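Local coordinates for TolA protein (Vibrio cholerae, PDB 4G7X) that probably couples the inner-membrane Tol complex to partners at the outer membrane through its C-terminal domain, which here is bound to another protein, at residues B[56-61]-B[110-115]. Sequence-based numbering, arbitrary orientation.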
loop_
_atom_site.group_PDB
_atom_site.type_symbol
_atom_site.label_atom_id
_atom_site.label_comp_id
_atom_site.label_asym_id
_atom_site.label_seq_id
_atom_site.Cartn_x
_atom_site.Cartn_y
_atom_site.Cartn_z
ATOM N N THR B 56 -8.710 -10.126 -1.065
ATOM C CA THR B 56 -9.214 -10.278 0.295
ATOM C C THR B 56 -8.620 -11.530 0.954
ATOM O O THR B 56 -8.246 -11.501 2.131
ATOM C CB THR B 56 -10.761 -10.302 0.311
ATOM O OG1 THR B 56 -11.271 -9.133 -0.349
ATOM C CG2 THR B 56 -11.282 -10.326 1.733
ATOM N N GLN B 57 -8.500 -12.610 0.182
ATOM C CA GLN B 57 -7.867 -13.841 0.657
ATOM C C GLN B 57 -6.382 -13.640 0.960
ATOM O O GLN B 57 -5.883 -14.126 1.978
ATOM C CB GLN B 57 -8.083 -14.987 -0.346
ATOM C CG GLN B 57 -7.272 -16.255 -0.086
ATOM C CD GLN B 57 -7.687 -17.010 1.167
ATOM O OE1 GLN B 57 -8.794 -16.843 1.680
ATOM N NE2 GLN B 57 -6.792 -17.857 1.663
ATOM N N LEU B 58 -5.681 -12.915 0.091
ATOM C CA LEU B 58 -4.263 -12.625 0.322
ATOM C C LEU B 58 -4.054 -11.860 1.626
ATOM O O LEU B 58 -3.118 -12.145 2.376
ATOM C CB LEU B 58 -3.652 -11.859 -0.855
ATOM C CG LEU B 58 -3.392 -12.676 -2.126
ATOM C CD1 LEU B 58 -3.056 -11.756 -3.290
ATOM C CD2 LEU B 58 -2.289 -13.703 -1.907
ATOM N N ILE B 59 -4.937 -10.902 1.895
ATOM C CA ILE B 59 -4.870 -10.121 3.130
ATOM C C ILE B 59 -5.190 -11.007 4.334
ATOM O O ILE B 59 -4.471 -10.986 5.336
ATOM C CB ILE B 59 -5.807 -8.895 3.071
ATOM C CG1 ILE B 59 -5.350 -7.948 1.955
ATOM C CG2 ILE B 59 -5.845 -8.170 4.414
ATOM C CD1 ILE B 59 -6.403 -6.961 1.507
ATOM N N ARG B 60 -6.250 -11.807 4.218
ATOM C CA ARG B 60 -6.664 -12.713 5.293
ATOM C C ARG B 60 -5.577 -13.717 5.684
ATOM O O ARG B 60 -5.394 -14.004 6.870
ATOM C CB ARG B 60 -7.961 -13.443 4.921
ATOM C CG ARG B 60 -9.218 -12.613 5.132
ATOM C CD ARG B 60 -10.485 -13.454 5.026
ATOM N NE ARG B 60 -10.869 -13.711 3.639
ATOM C CZ ARG B 60 -10.695 -14.868 3.005
ATOM N NH1 ARG B 60 -11.077 -14.994 1.744
ATOM N NH2 ARG B 60 -10.144 -15.904 3.630
ATOM N N GLN B 61 -4.855 -14.235 4.694
ATOM C CA GLN B 61 -3.753 -15.177 4.933
ATOM C C GLN B 61 -2.634 -14.600 5.801
ATOM O O GLN B 61 -1.954 -15.339 6.514
ATOM C CB GLN B 61 -3.167 -15.664 3.608
ATOM C CG GLN B 61 -3.989 -16.743 2.925
ATOM C CD GLN B 61 -3.342 -17.258 1.654
ATOM O OE1 GLN B 61 -3.432 -18.446 1.341
ATOM N NE2 GLN B 61 -2.680 -16.368 0.917
ATOM N N ALA B 110 0.397 -4.713 4.244
ATOM C CA ALA B 110 1.816 -4.403 4.044
ATOM C C ALA B 110 2.673 -5.653 3.842
ATOM O O ALA B 110 3.804 -5.562 3.358
ATOM C CB ALA B 110 2.344 -3.583 5.213
ATOM N N GLN B 111 2.133 -6.814 4.205
ATOM C CA GLN B 111 2.869 -8.074 4.121
ATOM C C GLN B 111 2.543 -8.910 2.880
ATOM O O GLN B 111 3.161 -9.949 2.655
ATOM C CB GLN B 111 2.658 -8.902 5.389
ATOM C CG GLN B 111 3.496 -8.444 6.575
ATOM C CD GLN B 111 3.132 -9.168 7.859
ATOM O OE1 GLN B 111 1.977 -9.543 8.066
ATOM N NE2 GLN B 111 4.114 -9.374 8.724
ATOM N N VAL B 112 1.583 -8.458 2.079
ATOM C CA VAL B 112 1.261 -9.129 0.820
ATOM C C VAL B 112 2.417 -8.901 -0.154
ATOM O O VAL B 112 2.845 -7.762 -0.369
ATOM C CB VAL B 112 -0.074 -8.620 0.230
ATOM C CG1 VAL B 112 -0.309 -9.197 -1.161
ATOM C CG2 VAL B 112 -1.231 -8.982 1.150
ATOM N N ASN B 113 2.939 -9.987 -0.725
ATOM C CA ASN B 113 4.059 -9.897 -1.663
ATOM C C ASN B 113 3.706 -9.162 -2.952
ATOM O O ASN B 113 4.449 -8.292 -3.397
ATOM C CB ASN B 113 4.622 -11.285 -1.979
ATOM C CG ASN B 113 5.443 -11.863 -0.839
ATOM O OD1 ASN B 113 5.965 -11.136 0.014
ATOM N ND2 ASN B 113 5.566 -13.185 -0.822
ATOM N N SER B 114 2.565 -9.527 -3.536
ATOM C CA SER B 114 2.089 -8.973 -4.800
ATOM C C SER B 114 0.592 -9.230 -4.948
ATOM O O SER B 114 0.068 -10.192 -4.387
ATOM C CB SER B 114 2.843 -9.606 -5.973
ATOM O OG SER B 114 2.365 -9.120 -7.213
ATOM N N PHE B 115 -0.089 -8.362 -5.694
ATOM C CA PHE B 115 -1.505 -8.534 -5.992
ATOM C C PHE B 115 -1.603 -8.836 -7.482
ATOM O O PHE B 115 -1.100 -8.062 -8.291
ATOM C CB PHE B 115 -2.272 -7.246 -5.680
ATOM C CG PHE B 115 -2.242 -6.849 -4.227
ATOM C CD1 PHE B 115 -3.294 -7.191 -3.385
ATOM C CD2 PHE B 115 -1.175 -6.117 -3.702
ATOM C CE1 PHE B 115 -3.281 -6.824 -2.046
ATOM C CE2 PHE B 115 -1.158 -5.749 -2.365
ATOM C CZ PHE B 115 -2.214 -6.099 -1.538
#
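Val-112 lays its CG2 methyl against helix 38-62 at Leu-58 and Ile-59, a worked example of how a connecting loop packs against the helical layer of an alpha/beta sandwich, here the TolA C-terminal domain. The loop links helix 99-110 to the short strand 115-116, outermost of the antiparallel sheet within this chain. On the buried side, CG2 of Val-112 lies 4.3 Å from CG1 of Ile-59 and the same distance from CB of Leu-58, so one methyl touches two successive helical residues, and comes closest to O of Leu-58, at 3.9 Å. It takes this place because CG2 is anti to its own carbonyl carbon, while CG1, anti to the backbone N (chi1 173°), goes to the Phe-115 ring, 3.6 Å above one face and displaced toward the rim. That ring also meets Tyr-55 edge-to-face and rests on Leu-78 and Leu-80 of the sheet; Ile-59 continues the core toward Leu-133 and Val-135. No hydrogen bond joins the two segments. The outer side is looser: Gln-57, Arg-60 and Gln-61 make no contact with the loop and are linked by weak hydrogen bonds, Arg-60 NH2 to Gln-57 OE1 and Gln-57 NE2 to Gln-61 OE1. Partly exposed Leu-58 meets the loop backbone with one methyl, CD1, 3.7 Å from O of Ser-114.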